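Local coordinates for kinetochore protein Mis16 (Schizosaccharomyces japonicus, PDB 4XYH), which recognises histone H4 and, independently, the CENP-A-specific chaperone Scm3, as a WD-repeat protein of the centromere and kinetochore, at residues L260-T265 and R312-R317. Sequence-based numbering, arbitrary orientation.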
ATOM      1  N   LEU A 260      11.550 -13.602  -2.935  1.00 20.64           N
ATOM      2  CA  LEU A 260      11.651 -12.239  -3.417  1.00 16.89           C
ATOM      3  C   LEU A 260      12.248 -12.353  -4.792  1.00 21.00           C
ATOM      4  O   LEU A 260      13.319 -12.938  -4.940  1.00 21.44           O
ATOM      5  CB  LEU A 260      12.548 -11.398  -2.508  1.00 17.51           C
ATOM      6  CG  LEU A 260      13.055 -10.067  -3.067  1.00 20.66           C
ATOM      7  CD1 LEU A 260      11.899  -9.059  -3.196  1.00 16.03           C
ATOM      8  CD2 LEU A 260      14.180  -9.495  -2.182  1.00 19.17           C
ATOM      9  N   GLN A 261      11.578 -11.836  -5.813  1.00 19.58           N
ATOM     10  CA  GLN A 261      12.097 -12.029  -7.166  1.00 19.95           C
ATOM     11  C   GLN A 261      12.210 -10.713  -7.917  1.00 21.36           C
ATOM     12  O   GLN A 261      11.481  -9.759  -7.651  1.00 21.41           O
ATOM     13  CB  GLN A 261      11.236 -13.033  -7.952  1.00 17.74           C
ATOM     14  CG  GLN A 261      10.999 -14.369  -7.224  1.00 22.38           C
ATOM     15  CD  GLN A 261      10.445 -15.448  -8.132  1.00 21.79           C
ATOM     16  OE1 GLN A 261      10.655 -15.416  -9.335  1.00 23.92           O
ATOM     17  NE2 GLN A 261       9.732 -16.408  -7.556  1.00 18.49           N
ATOM     18  N   ILE A 262      13.165 -10.665  -8.840  1.00 22.55           N
ATOM     19  CA  ILE A 262      13.359  -9.501  -9.691  1.00 20.29           C
ATOM     20  C   ILE A 262      13.111  -9.951 -11.106  1.00 23.97           C
ATOM     21  O   ILE A 262      13.669 -10.957 -11.546  1.00 25.19           O
ATOM     22  CB  ILE A 262      14.777  -8.907  -9.569  1.00 21.64           C
ATOM     23  CG1 ILE A 262      15.067  -8.521  -8.117  1.00 19.31           C
ATOM     24  CG2 ILE A 262      14.924  -7.713 -10.498  1.00 16.99           C
ATOM     25  CD1 ILE A 262      14.200  -7.372  -7.613  1.00 19.36           C
ATOM     26  N   HIS A 263      12.253  -9.234 -11.813  1.00 20.72           N
ATOM     27  CA  HIS A 263      11.929  -9.614 -13.168  1.00 23.33           C
ATOM     28  C   HIS A 263      12.373  -8.528 -14.112  1.00 25.25           C
ATOM     29  O   HIS A 263      12.261  -7.340 -13.785  1.00 23.23           O
ATOM     30  CB  HIS A 263      10.427  -9.864 -13.319  1.00 22.49           C
ATOM     31  CG  HIS A 263       9.843 -10.675 -12.209  1.00 21.52           C
ATOM     32  ND1 HIS A 263       9.829 -12.051 -12.222  1.00 16.03           N
ATOM     33  CD2 HIS A 263       9.280 -10.305 -11.034  1.00 17.79           C
ATOM     34  CE1 HIS A 263       9.277 -12.496 -11.109  1.00 20.62           C
ATOM     35  NE2 HIS A 263       8.930 -11.455 -10.375  1.00 23.11           N
ATOM     36  N   ASP A 264      12.874  -8.950 -15.275  1.00 26.10           N
ATOM     37  CA  ASP A 264      13.176  -8.058 -16.394  1.00 27.34           C
ATOM     38  C   ASP A 264      12.049  -8.149 -17.423  1.00 32.03           C
ATOM     39  O   ASP A 264      11.954  -9.140 -18.158  1.00 30.63           O
ATOM     40  CB  ASP A 264      14.519  -8.433 -17.031  1.00 31.04           C
ATOM     41  CG  ASP A 264      14.949  -7.468 -18.140  1.00 37.56           C
ATOM     42  OD1 ASP A 264      14.108  -6.688 -18.636  1.00 37.35           O
ATOM     43  OD2 ASP A 264      16.140  -7.497 -18.531  1.00 44.58           O
ATOM     44  N   THR A 265      11.210  -7.116 -17.496  1.00 29.55           N
ATOM     45  CA  THR A 265       9.995  -7.200 -18.314  1.00 32.65           C
ATOM     46  C   THR A 265      10.266  -7.130 -19.819  1.00 36.82           C
ATOM     47  O   THR A 265       9.342  -7.273 -20.625  1.00 35.35           O
ATOM     48  CB  THR A 265       8.973  -6.097 -17.943  1.00 30.14           C
ATOM     49  OG1 THR A 265       9.557  -4.796 -18.115  1.00 32.99           O
ATOM     50  CG2 THR A 265       8.524  -6.265 -16.510  1.00 24.46           C
ATOM     51  N   ARG A 312      22.366  -5.744  -4.891  1.00 24.11           N
ATOM     52  CA  ARG A 312      23.674  -6.236  -5.321  1.00 27.55           C
ATOM     53  C   ARG A 312      24.137  -7.390  -4.447  1.00 23.35           C
ATOM     54  O   ARG A 312      25.176  -7.978  -4.693  1.00 25.30           O
ATOM     55  CB  ARG A 312      24.695  -5.096  -5.320  1.00 18.78           C
ATOM     56  CG  ARG A 312      24.432  -4.035  -6.379  1.00 20.17           C
ATOM     57  CD  ARG A 312      25.164  -2.739  -6.070  1.00 18.77           C
ATOM     58  NE  ARG A 312      24.746  -2.166  -4.788  1.00 22.09           N
ATOM     59  CZ  ARG A 312      25.112  -0.972  -4.323  1.00 26.38           C
ATOM     60  NH1 ARG A 312      25.914  -0.187  -5.022  1.00 25.01           N
ATOM     61  NH2 ARG A 312      24.667  -0.558  -3.147  1.00 24.98           N
ATOM     62  N   ARG A 313      23.335  -7.713  -3.436  1.00 27.14           N
ATOM     63  CA  ARG A 313      23.651  -8.807  -2.514  1.00 25.91           C
ATOM     64  C   ARG A 313      22.390  -9.448  -1.910  1.00 24.98           C
ATOM     65  O   ARG A 313      22.238  -9.485  -0.694  1.00 24.35           O
ATOM     66  CB  ARG A 313      24.580  -8.293  -1.390  1.00 25.14           C
ATOM     67  CG  ARG A 313      25.325  -9.361  -0.589  1.00 23.70           C
ATOM     68  CD  ARG A 313      25.942  -8.765   0.667  1.00 30.63           C
ATOM     69  NE  ARG A 313      24.958  -8.592   1.739  1.00 27.69           N
ATOM     70  CZ  ARG A 313      25.228  -8.115   2.953  1.00 33.00           C
ATOM     71  NH1 ARG A 313      26.458  -7.742   3.271  1.00 33.17           N
ATOM     72  NH2 ARG A 313      24.265  -8.024   3.859  1.00 28.89           N
ATOM     73  N   LEU A 314      21.498  -9.952  -2.750  1.00 22.51           N
ATOM     74  CA  LEU A 314      20.247 -10.534  -2.250  1.00 26.13           C
ATOM     75  C   LEU A 314      20.433 -11.868  -1.519  1.00 30.12           C
ATOM     76  O   LEU A 314      19.510 -12.375  -0.874  1.00 30.94           O
ATOM     77  CB  LEU A 314      19.251 -10.702  -3.398  1.00 23.73           C
ATOM     78  CG  LEU A 314      18.704  -9.383  -3.974  1.00 23.13           C
ATOM     79  CD1 LEU A 314      17.581  -9.637  -4.981  1.00 22.92           C
ATOM     80  CD2 LEU A 314      18.206  -8.504  -2.849  1.00 22.18           C
ATOM     81  N   ASN A 315      21.637 -12.421  -1.591  1.00 28.41           N
ATOM     82  CA  ASN A 315      21.937 -13.667  -0.899  1.00 28.63           C
ATOM     83  C   ASN A 315      22.169 -13.449   0.584  1.00 26.63           C
ATOM     84  O   ASN A 315      22.312 -14.402   1.340  1.00 32.88           O
ATOM     85  CB  ASN A 315      23.167 -14.328  -1.506  1.00 27.13           C
ATOM     86  CG  ASN A 315      24.359 -13.390  -1.537  1.00 41.19           C
ATOM     87  OD1 ASN A 315      24.545 -12.644  -2.507  1.00 43.66           O
ATOM     88  ND2 ASN A 315      25.158 -13.397  -0.463  1.00 35.52           N
ATOM     89  N   GLN A 316      22.230 -12.191   0.997  1.00 26.80           N
ATOM     90  CA  GLN A 316      22.470 -11.875   2.397  1.00 28.36           C
ATOM     91  C   GLN A 316      21.818 -10.543   2.761  1.00 29.60           C
ATOM     92  O   GLN A 316      22.237  -9.467   2.316  1.00 23.49           O
ATOM     93  CB  GLN A 316      23.975 -11.853   2.702  1.00 27.99           C
ATOM     94  CG  GLN A 316      24.304 -11.486   4.128  1.00 27.77           C
ATOM     95  CD  GLN A 316      25.792 -11.248   4.338  1.00 36.80           C
ATOM     96  OE1 GLN A 316      26.595 -11.444   3.422  1.00 39.48           O
ATOM     97  NE2 GLN A 316      26.166 -10.809   5.540  1.00 36.67           N
ATOM     98  N   ARG A 317      20.773 -10.660   3.569  1.00 22.96           N
ATOM     99  CA  ARG A 317      19.999  -9.551   4.102  1.00 24.30           C
ATOM    100  C   ARG A 317      20.878  -8.442   4.728  1.00 29.58           C
ATOM    101  O   ARG A 317      21.908  -8.742   5.320  1.00 30.67           O
ATOM    102  CB  ARG A 317      19.040 -10.160   5.119  1.00 22.67           C
ATOM    103  CG  ARG A 317      18.248  -9.247   5.946  1.00 28.11           C
ATOM    104  CD  ARG A 317      17.490 -10.088   6.979  1.00 26.71           C
ATOM    105  NE  ARG A 317      16.709 -11.171   6.380  1.00 21.80           N
ATOM    106  CZ  ARG A 317      15.702 -11.771   7.006  1.00 23.27           C
ATOM    107  NH1 ARG A 317      15.363 -11.378   8.227  1.00 24.60           N
ATOM    108  NH2 ARG A 317      15.024 -12.746   6.420  1.00 22.68           N
TER
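The carbonyl oxygen of Gln316 is held by two nitrogens of one guanidinium group, which ties the side chain of Arg313 back across the turn that carries Leu314 to Leu260 and Ile262. Arg313 approaches side-on: its NE lies 2.9 Å from Gln316 O, and its NH2 reaches the same oxygen from the same face of the carbonyl plane, NH2 standing well above that plane. Folded back in this way, the guanidinium has the side-chain amide carbon of Gln316 over its centre, CD being 3.5 Å above the plane. A type I turn from Arg313 to Gln316, closed by the backbone bond from Gln316 N to Arg313 O (3.2 Å), places Leu314 at its second position, directed at strand 259-264. There the isobutyl fork divides its contacts, all of them buried and aliphatic: CD2 meets CD2 of Leu260 at 4.2 Å, and CD1 meets CG1 of Ile262 at 4.2 Å, the leucine crossing each partner at about a right angle. Leu260 swings CG beside its carbonyl carbon (chi1 164°), whereas Ile262 keeps CG1 on the backbone N side (chi1 -58°) and offers the flank of its longer branch. The arrangement joins neighbouring blades of the WD-repeat beta-propeller: the loop between strands 306-310 and 319-321, the third and fourth strands of one blade, drops a leucine onto the preceding blade. Gln275 and Val277 of that blade's outermost strand also touch Leu314, as does Trp309, the tryptophan of the Trp-Asp pair in its own repeat. Within the preceding blade, Leu260 also packs on Thr252 and Val254 of strand 250-255, and Ile262 on Leu250 and Thr252.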